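Adenosine kinase (Sinorhizobium meliloti, PDB 3UBO) probably phosphorylates adenosine at its 5'-hydroxyl using ATP, as a pfkB-family kinase, and is seen here with both adenosine and ADP bound. Local coordinates at residues A[118-123]-A[128-133]; A[142-147]-A[175-180]; A[288-293]-A[297-302]. All blocks are in the same frame, centred on the assembly; numbering follows the deposited sequence.

Interaction 1: residues A[118-123]-A[128-133]; sequences MIFVTE and SMNTYL. With ADN (adenosine), chain C.
Ile119 and Met129 run alongside one another on one face of the sheet. Ile119 CG1 is 3.4 Å from Met129 CG, and CD1 follows the Met129 chain on toward SE. Met129 is modelled as selenomethionine. Its chain is extended at chi2 (170°), which carries SE up to the nucleoside, 3.4 Å from adenosine C8. The ribose ring oxygen lies close to SE as well. Replacing Ile119 with alanine would remove CG1, CG2 and CD1 and would probably leave the Met129 chain without support on this flank, freer to turn beside the adenosine.

The two segments are the arms of a beta hairpin, antiparallel at 174°. They belong to the five-stranded mixed sheet, which probably corresponds to the lid of pfkB-family kinases. Phe120 and Ser128 form a hydrogen-bonded pair, with Phe120 N to Ser128 O and Ser128 N to Phe120 O both at 3.0 Å. A further backbone bond runs from Met118 N to Asn130 O, at 2.7 Å.

Phe120, Asn130 and Ser128 turn to the other face. The Asn130 amide crosses Phe120 with its plane 64° from the ring. Its ND2 sits at the ring edge, near the ring plane, 3.6 Å from Phe120 CD2. The same nitrogen makes a weak hydrogen bond to Met118 O at 3.5 Å. Phe120 also meets the ring of Phe26. Leu48 of helix 42-50 packs on both Met118 and Asn130. Ser128 OG accepts a hydrogen bond from Gly35 N. On the adenosine side, Thr131 OG1 stands 3.0 Å from adenosine N7 and is hydrogen-bonded to Ser117 OG.

Interaction 2: residues A[142-147]-A[175-180]; sequences EDVEDD and ARIAHA
The backbones come nearest at Asp146 and Ile177, whose CA atoms are 7.2 Å apart. Segment 142-147 leaves a 3-10 turn and enters helix 146-150, with Glu145 at the N-cap position. Segment 175-180 lies on helix 168-179. No hydrogen bond links the two, so side-chain packing makes the contact.

Ile177 carries most of it. Its CD1 reaches between two partners, 3.6 Å from Val144 CG1 and 3.2 Å from Asp146 OD1. The Val144 and Ile177 chains pass in antiparallel sense, touching through these CG1 and CD1 methyls. Asp146 instead comes across Ile177, roughly at right angles. The carboxylate reaches the isoleucine tip because chi1 (-158°) sets CG opposite the backbone N. Ile177 CG2 rests 3.4 Å from Asp146 O.

Val149 of helix 146-150 packs on both Val144 and Ile177, closing the small apolar cluster. Helix 146-150 leads into strand 152-158, and helix 168-179 is the crossover helix from that strand to its parallel neighbour, strand 184-188.

Interaction 3: residues A[288-293]-A[297-302]; sequences FGYTSG and EECSKL
Cys299 SG lies over the backbone between Gly289 and Tyr290, 3.6 Å from Gly289 C. It also touches Tyr290 CB at 3.7 Å and sits at the edge of the tyrosine ring, near its plane. Leu302 comes in one turn further along the same helix. Its CD1 is 3.8 Å from Gly289 CA and 4.1 Å from Phe288 CD2. That methyl meets the phenylalanine at the ring edge. The rings of Phe288 and Tyr290 both start anti to the backbone N (chi1 172° and -168°), and they leave the helix to flank Gly289. Gly289 has no side chain, so Cys299 and Leu302 can close on its backbone. The CA atoms of Gly289 and Cys299 are only 5.1 Å apart.

Two successive helices, joined by a short turn, pack here by side chains on backbone, with no hydrogen bond between the segments. The first helix ends at Tyr290, and Thr291 is the first residue to leave helical geometry. Ser292 OG closes the turn by donating to Phe288 O, at 2.9 Å and in the carbonyl plane.

Tyr290 OH is hydrogen-bonded to Glu184 of strand 184-188, and Thr291 O to Lys153 of strand 152-158. Phe286 of helix 278-290 also touches Cys299, while Ser300 and Lys301 of helix 296-311 pack on Val264 of strand 260-264.

In the fold
The three contacts follow one another along the chain, all within the pfkB kinase fold. Interaction 1 lies in the five-stranded mixed sheet and supplies Met129 and Thr131 to the adenosine pocket. Interactions 2 and 3 lie across the chain's centre from it, with centres about 32 and 30 Å away. They are about 25 Å apart between centres and do not touch. Interaction 2 joins the helices that come before and after strand 152-158 of the seven-stranded parallel sheet. Interaction 3 joins helices 278-290 and 296-311. The hairpin of interaction 1 thus reaches the adenosine, while the helices of interaction 3 carry residues of the ADP pocket, including Gly279 and Asn304.

Interaction 1: residues A[118-123]-A[128-133]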
HETATM    1  N   MSE A 118       0.667  -5.864 -12.388  1.00 50.98           N
HETATM    2  CA  MSE A 118       0.555  -6.984 -11.443  1.00 51.02           C
HETATM    3  C   MSE A 118       1.946  -7.337 -11.116  1.00 49.91           C
HETATM    4  O   MSE A 118       2.609  -7.971 -11.930  1.00 49.01           O
HETATM    5  CB  MSE A 118      -0.028  -8.250 -12.104  1.00 53.55           C
HETATM    6  CG  MSE A 118      -1.508  -8.315 -12.511  1.00 53.14           C
HETATM    7 SE   MSE A 118      -2.837  -7.152 -11.615  1.00 80.97          SE
HETATM    8  CE  MSE A 118      -1.976  -7.303  -9.884  1.00 52.07           C
ATOM      9  N   ILE A 119       2.402  -6.939  -9.930  1.00 51.15           N
ATOM     10  CA  ILE A 119       3.792  -7.173  -9.562  1.00 50.34           C
ATOM     11  C   ILE A 119       3.970  -8.273  -8.518  1.00 50.19           C
ATOM     12  O   ILE A 119       3.573  -8.113  -7.366  1.00 49.94           O
ATOM     13  CB  ILE A 119       4.497  -5.860  -9.101  1.00 52.37           C
ATOM     14  CG1 ILE A 119       4.450  -4.787 -10.214  1.00 52.57           C
ATOM     15  CG2 ILE A 119       5.923  -6.147  -8.613  1.00 51.01           C
ATOM     16  CD1 ILE A 119       5.128  -3.437  -9.898  1.00 50.58           C
ATOM     17  N   PHE A 120       4.603  -9.359  -8.950  1.00 48.40           N
ATOM     18  CA  PHE A 120       4.906 -10.496  -8.117  1.00 49.88           C
ATOM     19  C   PHE A 120       6.346 -10.529  -7.601  1.00 52.51           C
ATOM     20  O   PHE A 120       7.276 -10.742  -8.377  1.00 55.21           O
ATOM     21  CB  PHE A 120       4.600 -11.805  -8.862  1.00 51.62           C
ATOM     22  CG  PHE A 120       3.139 -11.942  -9.271  1.00 50.44           C
ATOM     23  CD1 PHE A 120       2.156 -12.245  -8.310  1.00 51.05           C
ATOM     24  CD2 PHE A 120       2.757 -11.779 -10.610  1.00 48.53           C
ATOM     25  CE1 PHE A 120       0.800 -12.361  -8.685  1.00 55.53           C
ATOM     26  CE2 PHE A 120       1.432 -11.881 -11.018  1.00 50.02           C
ATOM     27  CZ  PHE A 120       0.417 -12.140 -10.060  1.00 53.37           C
ATOM     28  N   VAL A 121       6.521 -10.373  -6.286  1.00 50.24           N
ATOM     29  CA  VAL A 121       7.826 -10.371  -5.669  1.00 49.30           C
ATOM     30  C   VAL A 121       8.227 -11.770  -5.165  1.00 50.60           C
ATOM     31  O   VAL A 121       7.518 -12.378  -4.393  1.00 51.96           O
ATOM     32  CB  VAL A 121       7.879  -9.342  -4.518  1.00 48.96           C
ATOM     33  CG1 VAL A 121       9.325  -9.084  -4.090  1.00 51.64           C
ATOM     34  CG2 VAL A 121       7.257  -8.038  -4.930  1.00 48.04           C
ATOM     35  N   THR A 122       9.369 -12.288  -5.583  1.00 50.22           N
ATOM     36  CA  THR A 122       9.816 -13.554  -5.032  1.00 50.48           C
ATOM     37  C   THR A 122      10.651 -13.437  -3.771  1.00 50.89           C
ATOM     38  O   THR A 122      10.869 -12.341  -3.260  1.00 53.04           O
ATOM     39  CB  THR A 122      10.473 -14.437  -6.096  1.00 53.18           C
ATOM     40  OG1 THR A 122      11.317 -13.650  -6.954  1.00 52.42           O
ATOM     41  CG2 THR A 122       9.365 -15.088  -6.912  1.00 54.27           C
ATOM     42  N   GLU A 123      11.088 -14.560  -3.220  1.00 52.79           N
ATOM     43  CA  GLU A 123      11.736 -14.509  -1.884  1.00 52.39           C
ATOM     44  C   GLU A 123      13.050 -13.697  -1.964  1.00 51.13           C
ATOM     45  O   GLU A 123      13.431 -13.010  -1.028  1.00 47.23           O
ATOM     46  CB  GLU A 123      11.937 -15.910  -1.273  1.00 51.83           C
ATOM     47  N   SER A 128       8.635  -9.484 -10.694  1.00 58.60           N
ATOM     48  CA  SER A 128       8.202  -9.852 -12.059  1.00 55.77           C
ATOM     49  C   SER A 128       6.900  -9.122 -12.411  1.00 54.53           C
ATOM     50  O   SER A 128       5.892  -9.225 -11.689  1.00 54.18           O
ATOM     51  CB  SER A 128       8.087 -11.376 -12.231  1.00 54.26           C
ATOM     52  OG  SER A 128       9.322 -11.985 -11.941  1.00 54.02           O
HETATM   53  N   MSE A 129       6.931  -8.320 -13.474  1.00 52.90           N
HETATM   54  CA  MSE A 129       5.842  -7.407 -13.659  1.00 52.41           C
HETATM   55  C   MSE A 129       4.949  -7.768 -14.880  1.00 54.33           C
HETATM   56  O   MSE A 129       5.395  -8.384 -15.832  1.00 54.45           O
HETATM   57  CB  MSE A 129       6.356  -5.984 -13.709  1.00 53.97           C
HETATM   58  CG  MSE A 129       6.983  -5.448 -12.422  1.00 59.79           C
HETATM   59 SE   MSE A 129       7.915  -3.657 -12.671  1.00 74.76          SE
HETATM   60  CE  MSE A 129       9.025  -4.378 -14.189  1.00 60.99           C
ATOM     61  N   ASN A 130       3.683  -7.393 -14.822  1.00 51.73           N
ATOM     62  CA  ASN A 130       2.758  -7.821 -15.808  1.00 51.94           C
ATOM     63  C   ASN A 130       1.827  -6.650 -15.879  1.00 51.97           C
ATOM     64  O   ASN A 130       1.003  -6.403 -14.978  1.00 50.56           O
ATOM     65  CB  ASN A 130       2.021  -9.072 -15.325  1.00 53.69           C
ATOM     66  CG  ASN A 130       2.911 -10.305 -15.229  1.00 53.84           C
ATOM     67  OD1 ASN A 130       3.190 -10.966 -16.246  1.00 53.39           O
ATOM     68  ND2 ASN A 130       3.311 -10.656 -13.990  1.00 50.65           N
ATOM     69  N   THR A 131       1.983  -5.908 -16.969  1.00 55.27           N
ATOM     70  CA  THR A 131       1.471  -4.531 -17.051  1.00 53.22           C
ATOM     71  C   THR A 131       0.503  -4.429 -18.145  1.00 50.43           C
ATOM     72  O   THR A 131       0.776  -4.885 -19.246  1.00 52.96           O
ATOM     73  CB  THR A 131       2.622  -3.500 -17.278  1.00 53.20           C
ATOM     74  OG1 THR A 131       3.518  -3.576 -16.156  1.00 55.15           O
ATOM     75  CG2 THR A 131       2.081  -2.124 -17.326  1.00 50.36           C
ATOM     76  N   TYR A 132      -0.645  -3.869 -17.810  1.00 48.41           N
ATOM     77  CA  TYR A 132      -1.678  -3.604 -18.774  1.00 48.55           C
ATOM     78  C   TYR A 132      -1.675  -2.072 -18.942  1.00 50.32           C
ATOM     79  O   TYR A 132      -1.869  -1.334 -17.969  1.00 50.30           O
ATOM     80  CB  TYR A 132      -3.062  -4.181 -18.323  1.00 44.85           C
ATOM     81  CG  TYR A 132      -4.263  -3.478 -18.967  1.00 48.17           C
ATOM     82  CD1 TYR A 132      -4.499  -3.568 -20.349  1.00 47.09           C
ATOM     83  CD2 TYR A 132      -5.128  -2.675 -18.215  1.00 47.78           C
ATOM     84  CE1 TYR A 132      -5.568  -2.913 -20.951  1.00 45.37           C
ATOM     85  CE2 TYR A 132      -6.186  -2.042 -18.799  1.00 49.10           C
ATOM     86  CZ  TYR A 132      -6.419  -2.157 -20.183  1.00 49.25           C
ATOM     87  OH  TYR A 132      -7.496  -1.488 -20.795  1.00 50.39           O
ATOM     88  N   LEU A 133      -1.493  -1.593 -20.174  1.00 49.98           N
ATOM     89  CA  LEU A 133      -1.234  -0.172 -20.384  1.00 49.83           C
ATOM     90  C   LEU A 133      -2.413   0.780 -20.170  1.00 52.33           C
ATOM     91  O   LEU A 133      -2.203   1.956 -19.881  1.00 51.83           O
ATOM     92  CB  LEU A 133      -0.573   0.029 -21.731  1.00 48.28           C
ATOM     93  CG  LEU A 133       0.807  -0.601 -21.726  1.00 53.69           C
ATOM     94  CD1 LEU A 133       1.367  -0.987 -23.115  1.00 52.94           C
ATOM     95  CD2 LEU A 133       1.695   0.348 -20.970  1.00 52.31           C
TER
HETATM   96  O5' ADN C 353      10.960  -0.445 -12.234  1.00 62.56           O
HETATM   97  C5' ADN C 353      10.008  -0.108 -11.156  1.00 59.20           C
HETATM   98  C4' ADN C 353       8.582   0.302 -11.661  1.00 57.27           C
HETATM   99  O4' ADN C 353       8.301  -0.143 -12.993  1.00 60.11           O
HETATM  100  C3' ADN C 353       7.174   0.087 -10.897  1.00 55.91           C
HETATM  101  O3' ADN C 353       6.738   0.831  -9.786  1.00 58.64           O
HETATM  102  C2' ADN C 353       6.147   0.082 -12.079  1.00 56.50           C
HETATM  103  O2' ADN C 353       5.009   0.957 -11.932  1.00 55.59           O
HETATM  104  C1' ADN C 353       7.032   0.355 -13.230  1.00 59.74           C
HETATM  105  N9  ADN C 353       6.526  -0.296 -14.476  1.00 61.81           N
HETATM  106  C8  ADN C 353       6.193  -1.649 -14.773  1.00 62.11           C
HETATM  107  N7  ADN C 353       5.895  -1.777 -16.156  1.00 59.29           N
HETATM  108  C5  ADN C 353       6.058  -0.494 -16.711  1.00 62.73           C
HETATM  109  C6  ADN C 353       5.880   0.009 -18.029  1.00 61.53           C
HETATM  110  N6  ADN C 353       5.500  -0.844 -19.123  1.00 60.93           N
HETATM  111  N1  ADN C 353       6.136   1.410 -18.257  1.00 61.70           N
HETATM  112  C2  ADN C 353       6.551   2.258 -17.179  1.00 60.08           C
HETATM  113  N3  ADN C 353       6.740   1.797 -15.852  1.00 58.33           N
HETATM  114  C4  ADN C 353       6.464   0.424 -15.653  1.00 60.90           C

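Interaction 2: residues A[142-147]-A[175-180]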
ATOM      1  N   GLU A 142      -0.095  15.965 -27.479  1.00 62.05           N
ATOM      2  CA  GLU A 142      -1.047  16.961 -27.008  1.00 63.87           C
ATOM      3  C   GLU A 142      -0.816  17.235 -25.548  1.00 65.74           C
ATOM      4  O   GLU A 142      -1.307  18.234 -24.989  1.00 64.77           O
ATOM      5  CB  GLU A 142      -2.414  16.366 -27.206  1.00 64.57           C
ATOM      6  CG  GLU A 142      -2.321  15.485 -28.454  1.00 68.32           C
ATOM      7  CD  GLU A 142      -3.135  14.204 -28.370  1.00 75.48           C
ATOM      8  OE1 GLU A 142      -2.703  13.243 -27.619  1.00 71.85           O
ATOM      9  OE2 GLU A 142      -4.196  14.185 -29.086  1.00 73.97           O
ATOM     10  N   ASP A 143      -0.053  16.329 -24.937  1.00 63.08           N
ATOM     11  CA  ASP A 143       0.114  16.262 -23.487  1.00 62.93           C
ATOM     12  C   ASP A 143       1.442  16.858 -22.986  1.00 63.31           C
ATOM     13  O   ASP A 143       1.692  16.884 -21.765  1.00 62.20           O
ATOM     14  CB  ASP A 143      -0.006  14.795 -23.039  1.00 62.39           C
ATOM     15  CG  ASP A 143      -1.439  14.274 -23.049  1.00 58.05           C
ATOM     16  OD1 ASP A 143      -2.327  14.986 -22.491  1.00 53.00           O
ATOM     17  OD2 ASP A 143      -1.619  13.138 -23.572  1.00 55.54           O
ATOM     18  N   VAL A 144       2.297  17.286 -23.931  1.00 64.98           N
ATOM     19  CA  VAL A 144       3.470  18.121 -23.633  1.00 63.41           C
ATOM     20  C   VAL A 144       2.960  19.474 -23.089  1.00 63.77           C
ATOM     21  O   VAL A 144       2.268  20.192 -23.797  1.00 67.16           O
ATOM     22  CB  VAL A 144       4.443  18.286 -24.857  1.00 59.13           C
ATOM     23  CG1 VAL A 144       5.536  19.138 -24.472  1.00 60.55           C
ATOM     24  CG2 VAL A 144       5.010  16.916 -25.343  1.00 60.63           C
ATOM     25  N   GLU A 145       3.163  19.752 -21.794  1.00 63.28           N
ATOM     26  CA  GLU A 145       3.091  21.128 -21.293  1.00 64.03           C
ATOM     27  C   GLU A 145       4.413  21.758 -21.758  1.00 67.68           C
ATOM     28  O   GLU A 145       5.525  21.237 -21.494  1.00 69.08           O
ATOM     29  CB  GLU A 145       2.928  21.253 -19.766  1.00 63.19           C
ATOM     30  CG  GLU A 145       1.523  21.157 -19.208  1.00 60.13           C
ATOM     31  CD  GLU A 145       1.493  20.548 -17.780  1.00 65.39           C
ATOM     32  OE1 GLU A 145       1.703  21.351 -16.825  1.00 65.43           O
ATOM     33  OE2 GLU A 145       1.254  19.287 -17.626  1.00 61.05           O
ATOM     34  N   ASP A 146       4.274  22.863 -22.471  1.00 69.45           N
ATOM     35  CA  ASP A 146       5.300  23.447 -23.318  1.00 69.92           C
ATOM     36  C   ASP A 146       6.349  24.237 -22.496  1.00 69.00           C
ATOM     37  O   ASP A 146       7.606  24.053 -22.590  1.00 63.80           O
ATOM     38  CB  ASP A 146       4.512  24.391 -24.255  1.00 72.31           C
ATOM     39  CG  ASP A 146       5.256  24.683 -25.518  1.00 76.93           C
ATOM     40  OD1 ASP A 146       6.510  24.554 -25.426  1.00 81.44           O
ATOM     41  OD2 ASP A 146       4.638  25.005 -26.572  1.00 74.56           O
ATOM     42  N   ASP A 147       5.757  25.137 -21.705  1.00 70.28           N
ATOM     43  CA  ASP A 147       6.441  26.033 -20.797  1.00 69.08           C
ATOM     44  C   ASP A 147       7.251  25.170 -19.866  1.00 68.79           C
ATOM     45  O   ASP A 147       8.477  25.370 -19.686  1.00 70.24           O
ATOM     46  CB  ASP A 147       5.429  26.938 -20.036  1.00 71.40           C
ATOM     47  CG  ASP A 147       4.229  26.163 -19.453  1.00 71.10           C
ATOM     48  OD1 ASP A 147       3.685  25.314 -20.175  1.00 68.85           O
ATOM     49  OD2 ASP A 147       3.827  26.388 -18.277  1.00 71.89           O
ATOM     50  N   ALA A 175      12.001  16.680 -26.461  1.00 64.94           N
ATOM     51  CA  ALA A 175      13.421  16.691 -26.791  1.00 65.02           C
ATOM     52  C   ALA A 175      13.765  17.985 -27.550  1.00 66.11           C
ATOM     53  O   ALA A 175      14.647  18.717 -27.151  1.00 66.57           O
ATOM     54  CB  ALA A 175      13.787  15.435 -27.617  1.00 63.05           C
ATOM     55  N   ARG A 176      13.038  18.256 -28.635  1.00 68.59           N
ATOM     56  CA  ARG A 176      13.078  19.535 -29.307  1.00 67.96           C
ATOM     57  C   ARG A 176      12.857  20.708 -28.328  1.00 67.85           C
ATOM     58  O   ARG A 176      13.754  21.500 -28.158  1.00 68.53           O
ATOM     59  CB  ARG A 176      12.060  19.584 -30.449  1.00 68.37           C
ATOM     60  CG  ARG A 176      12.530  20.470 -31.631  1.00 72.44           C
ATOM     61  CD  ARG A 176      11.450  21.225 -32.418  1.00 74.65           C
ATOM     62  NE  ARG A 176      10.321  21.666 -31.583  1.00 76.95           N
ATOM     63  CZ  ARG A 176      10.241  22.834 -30.931  1.00 77.52           C
ATOM     64  NH1 ARG A 176      11.244  23.732 -31.009  1.00 77.09           N
ATOM     65  NH2 ARG A 176       9.149  23.097 -30.193  1.00 73.34           N
ATOM     66  N   ILE A 177      11.694  20.826 -27.690  1.00 66.58           N
ATOM     67  CA  ILE A 177      11.429  21.970 -26.796  1.00 65.43           C
ATOM     68  C   ILE A 177      12.536  22.271 -25.809  1.00 67.40           C
ATOM     69  O   ILE A 177      12.721  23.431 -25.430  1.00 68.11           O
ATOM     70  CB  ILE A 177      10.093  21.858 -25.959  1.00 66.02           C
ATOM     71  CG1 ILE A 177       8.861  21.666 -26.894  1.00 68.11           C
ATOM     72  CG2 ILE A 177       9.929  23.019 -24.900  1.00 59.54           C
ATOM     73  CD1 ILE A 177       7.496  21.629 -26.190  1.00 67.44           C
ATOM     74  N   ALA A 178      13.271  21.239 -25.381  1.00 68.49           N
ATOM     75  CA  ALA A 178      14.078  21.322 -24.175  1.00 64.87           C
ATOM     76  C   ALA A 178      15.503  21.647 -24.560  1.00 68.14           C
ATOM     77  O   ALA A 178      16.149  22.480 -23.899  1.00 66.87           O
ATOM     78  CB  ALA A 178      14.027  20.008 -23.391  1.00 67.13           C
ATOM     79  N   HIS A 179      15.998  20.966 -25.599  1.00 67.70           N
ATOM     80  CA  HIS A 179      17.271  21.316 -26.225  1.00 68.09           C
ATOM     81  C   HIS A 179      17.359  22.789 -26.660  1.00 67.91           C
ATOM     82  O   HIS A 179      18.369  23.497 -26.447  1.00 65.69           O
ATOM     83  CB  HIS A 179      17.440  20.462 -27.440  1.00 65.60           C
ATOM     84  CG  HIS A 179      18.072  19.169 -27.121  1.00 68.55           C
ATOM     85  ND1 HIS A 179      18.122  18.117 -28.005  1.00 71.05           N
ATOM     86  CD2 HIS A 179      18.702  18.764 -25.997  1.00 67.04           C
ATOM     87  CE1 HIS A 179      18.781  17.117 -27.440  1.00 70.94           C
ATOM     88  NE2 HIS A 179      19.144  17.481 -26.224  1.00 68.21           N
ATOM     89  N   ALA A 180      16.261  23.216 -27.260  1.00 65.18           N
ATOM     90  CA  ALA A 180      16.108  24.542 -27.798  1.00 67.10           C
ATOM     91  C   ALA A 180      16.065  25.561 -26.647  1.00 67.02           C
ATOM     92  O   ALA A 180      16.114  26.776 -26.863  1.00 66.51           O
ATOM     93  CB  ALA A 180      14.788  24.617 -28.692  1.00 64.24           C
TER

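Interaction 3: residues A[288-293]-A[297-302]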
ATOM      1  N   PHE A 288      19.241  14.386  -8.888  1.00 61.93           N
ATOM      2  CA  PHE A 288      19.142  15.378  -7.834  1.00 65.56           C
ATOM      3  C   PHE A 288      20.532  15.936  -7.632  1.00 66.79           C
ATOM      4  O   PHE A 288      20.700  17.113  -7.327  1.00 68.27           O
ATOM      5  CB  PHE A 288      18.768  14.747  -6.496  1.00 64.94           C
ATOM      6  CG  PHE A 288      18.843  15.707  -5.354  1.00 63.51           C
ATOM      7  CD1 PHE A 288      17.934  16.753  -5.253  1.00 61.05           C
ATOM      8  CD2 PHE A 288      19.817  15.562  -4.374  1.00 64.78           C
ATOM      9  CE1 PHE A 288      17.999  17.644  -4.188  1.00 61.21           C
ATOM     10  CE2 PHE A 288      19.884  16.448  -3.283  1.00 64.90           C
ATOM     11  CZ  PHE A 288      18.995  17.499  -3.198  1.00 62.62           C
ATOM     12  N   GLY A 289      21.518  15.062  -7.746  1.00 64.51           N
ATOM     13  CA  GLY A 289      22.899  15.488  -7.649  1.00 68.16           C
ATOM     14  C   GLY A 289      23.267  16.336  -8.862  1.00 66.39           C
ATOM     15  O   GLY A 289      23.588  17.527  -8.769  1.00 65.82           O
ATOM     16  N   TYR A 290      23.197  15.690 -10.010  1.00 64.41           N
ATOM     17  CA  TYR A 290      23.477  16.307 -11.294  1.00 65.38           C
ATOM     18  C   TYR A 290      22.850  17.706 -11.624  1.00 64.05           C
ATOM     19  O   TYR A 290      23.426  18.478 -12.383  1.00 63.02           O
ATOM     20  CB  TYR A 290      23.097  15.307 -12.352  1.00 62.80           C
ATOM     21  CG  TYR A 290      23.583  15.678 -13.695  1.00 64.90           C
ATOM     22  CD1 TYR A 290      24.853  15.263 -14.128  1.00 64.35           C
ATOM     23  CD2 TYR A 290      22.781  16.459 -14.558  1.00 63.06           C
ATOM     24  CE1 TYR A 290      25.315  15.592 -15.413  1.00 67.17           C
ATOM     25  CE2 TYR A 290      23.228  16.811 -15.819  1.00 62.66           C
ATOM     26  CZ  TYR A 290      24.492  16.383 -16.256  1.00 66.68           C
ATOM     27  OH  TYR A 290      24.939  16.735 -17.512  1.00 67.03           O
ATOM     28  N   THR A 291      21.684  18.016 -11.073  1.00 65.16           N
ATOM     29  CA  THR A 291      21.038  19.306 -11.357  1.00 65.55           C
ATOM     30  C   THR A 291      21.221  20.304 -10.208  1.00 65.54           C
ATOM     31  O   THR A 291      20.646  21.410 -10.217  1.00 63.90           O
ATOM     32  CB  THR A 291      19.519  19.199 -11.791  1.00 63.69           C
ATOM     33  OG1 THR A 291      18.666  18.913 -10.664  1.00 61.48           O
ATOM     34  CG2 THR A 291      19.332  18.182 -12.933  1.00 61.62           C
ATOM     35  N   SER A 292      22.033  19.930  -9.232  1.00 62.85           N
ATOM     36  CA  SER A 292      22.551  20.952  -8.354  1.00 65.85           C
ATOM     37  C   SER A 292      24.092  20.922  -8.416  1.00 67.72           C
ATOM     38  O   SER A 292      24.773  21.009  -7.405  1.00 65.46           O
ATOM     39  CB  SER A 292      21.981  20.805  -6.950  1.00 66.52           C
ATOM     40  OG  SER A 292      22.106  19.468  -6.531  1.00 69.04           O
ATOM     41  N   GLY A 293      24.605  20.784  -9.644  1.00 67.21           N
ATOM     42  CA  GLY A 293      26.011  20.573  -9.933  1.00 65.10           C
ATOM     43  C   GLY A 293      26.795  19.832  -8.865  1.00 71.02           C
ATOM     44  O   GLY A 293      27.118  20.396  -7.803  1.00 72.35           O
ATOM     45  N   GLU A 297      31.065  11.378  -9.056  1.00 71.37           N
ATOM     46  CA  GLU A 297      31.331  10.660  -7.843  1.00 72.57           C
ATOM     47  C   GLU A 297      30.167  10.843  -6.851  1.00 71.85           C
ATOM     48  O   GLU A 297      29.584   9.871  -6.396  1.00 71.36           O
ATOM     49  CB  GLU A 297      32.655  11.177  -7.244  1.00 73.63           C
ATOM     50  CG  GLU A 297      33.716  10.108  -6.982  1.00 73.05           C
ATOM     51  CD  GLU A 297      33.733   9.616  -5.537  1.00 75.39           C
ATOM     52  OE1 GLU A 297      33.171  10.316  -4.653  1.00 76.14           O
ATOM     53  OE2 GLU A 297      34.327   8.538  -5.286  1.00 72.54           O
ATOM     54  N   GLU A 298      29.829  12.082  -6.517  1.00 71.17           N
ATOM     55  CA  GLU A 298      28.809  12.324  -5.510  1.00 71.67           C
ATOM     56  C   GLU A 298      27.423  12.081  -6.112  1.00 70.79           C
ATOM     57  O   GLU A 298      26.383  12.073  -5.427  1.00 69.76           O
ATOM     58  CB  GLU A 298      28.916  13.754  -5.022  1.00 74.04           C
ATOM     59  CG  GLU A 298      28.551  13.988  -3.538  1.00 79.16           C
ATOM     60  CD  GLU A 298      28.505  15.505  -3.226  1.00 85.99           C
ATOM     61  OE1 GLU A 298      29.250  16.278  -3.932  1.00 85.85           O
ATOM     62  OE2 GLU A 298      27.714  15.928  -2.316  1.00 86.92           O
ATOM     63  N   CYS A 299      27.411  11.903  -7.421  1.00 71.15           N
ATOM     64  CA  CYS A 299      26.172  11.595  -8.121  1.00 70.23           C
ATOM     65  C   CYS A 299      25.935  10.093  -7.935  1.00 70.48           C
ATOM     66  O   CYS A 299      24.898   9.713  -7.384  1.00 71.50           O
ATOM     67  CB  CYS A 299      26.172  12.045  -9.616  1.00 67.41           C
ATOM     68  SG  CYS A 299      25.464  13.708  -9.992  1.00 64.47           S
ATOM     69  N   SER A 300      26.878   9.235  -8.345  1.00 68.85           N
ATOM     70  CA  SER A 300      26.636   7.825  -8.182  1.00 66.59           C
ATOM     71  C   SER A 300      26.229   7.598  -6.729  1.00 66.79           C
ATOM     72  O   SER A 300      25.434   6.723  -6.429  1.00 67.89           O
ATOM     73  CB  SER A 300      27.872   7.013  -8.494  1.00 66.72           C
ATOM     74  OG  SER A 300      28.266   7.175  -9.811  1.00 64.19           O
ATOM     75  N   LYS A 301      26.763   8.394  -5.817  1.00 67.80           N
ATOM     76  CA  LYS A 301      26.549   8.094  -4.393  1.00 68.30           C
ATOM     77  C   LYS A 301      25.081   8.338  -4.114  1.00 65.28           C
ATOM     78  O   LYS A 301      24.403   7.507  -3.513  1.00 61.68           O
ATOM     79  CB  LYS A 301      27.471   8.895  -3.429  1.00 65.45           C
ATOM     80  CG  LYS A 301      28.882   8.311  -3.272  1.00 66.29           C
ATOM     81  CD  LYS A 301      29.748   9.187  -2.358  1.00 68.65           C
ATOM     82  CE  LYS A 301      31.283   8.929  -2.505  1.00 73.07           C
ATOM     83  NZ  LYS A 301      31.979   7.736  -1.758  1.00 72.27           N
ATOM     84  N   LEU A 302      24.581   9.473  -4.594  1.00 66.50           N
ATOM     85  CA  LEU A 302      23.191   9.815  -4.337  1.00 64.93           C
ATOM     86  C   LEU A 302      22.307   8.738  -4.975  1.00 63.51           C
ATOM     87  O   LEU A 302      21.241   8.415  -4.459  1.00 58.76           O
ATOM     88  CB  LEU A 302      22.883  11.203  -4.838  1.00 64.92           C
ATOM     89  CG  LEU A 302      23.262  12.198  -3.763  1.00 68.14           C
ATOM     90  CD1 LEU A 302      23.380  13.567  -4.366  1.00 67.96           C
ATOM     91  CD2 LEU A 302      22.247  12.161  -2.601  1.00 67.50           C
TER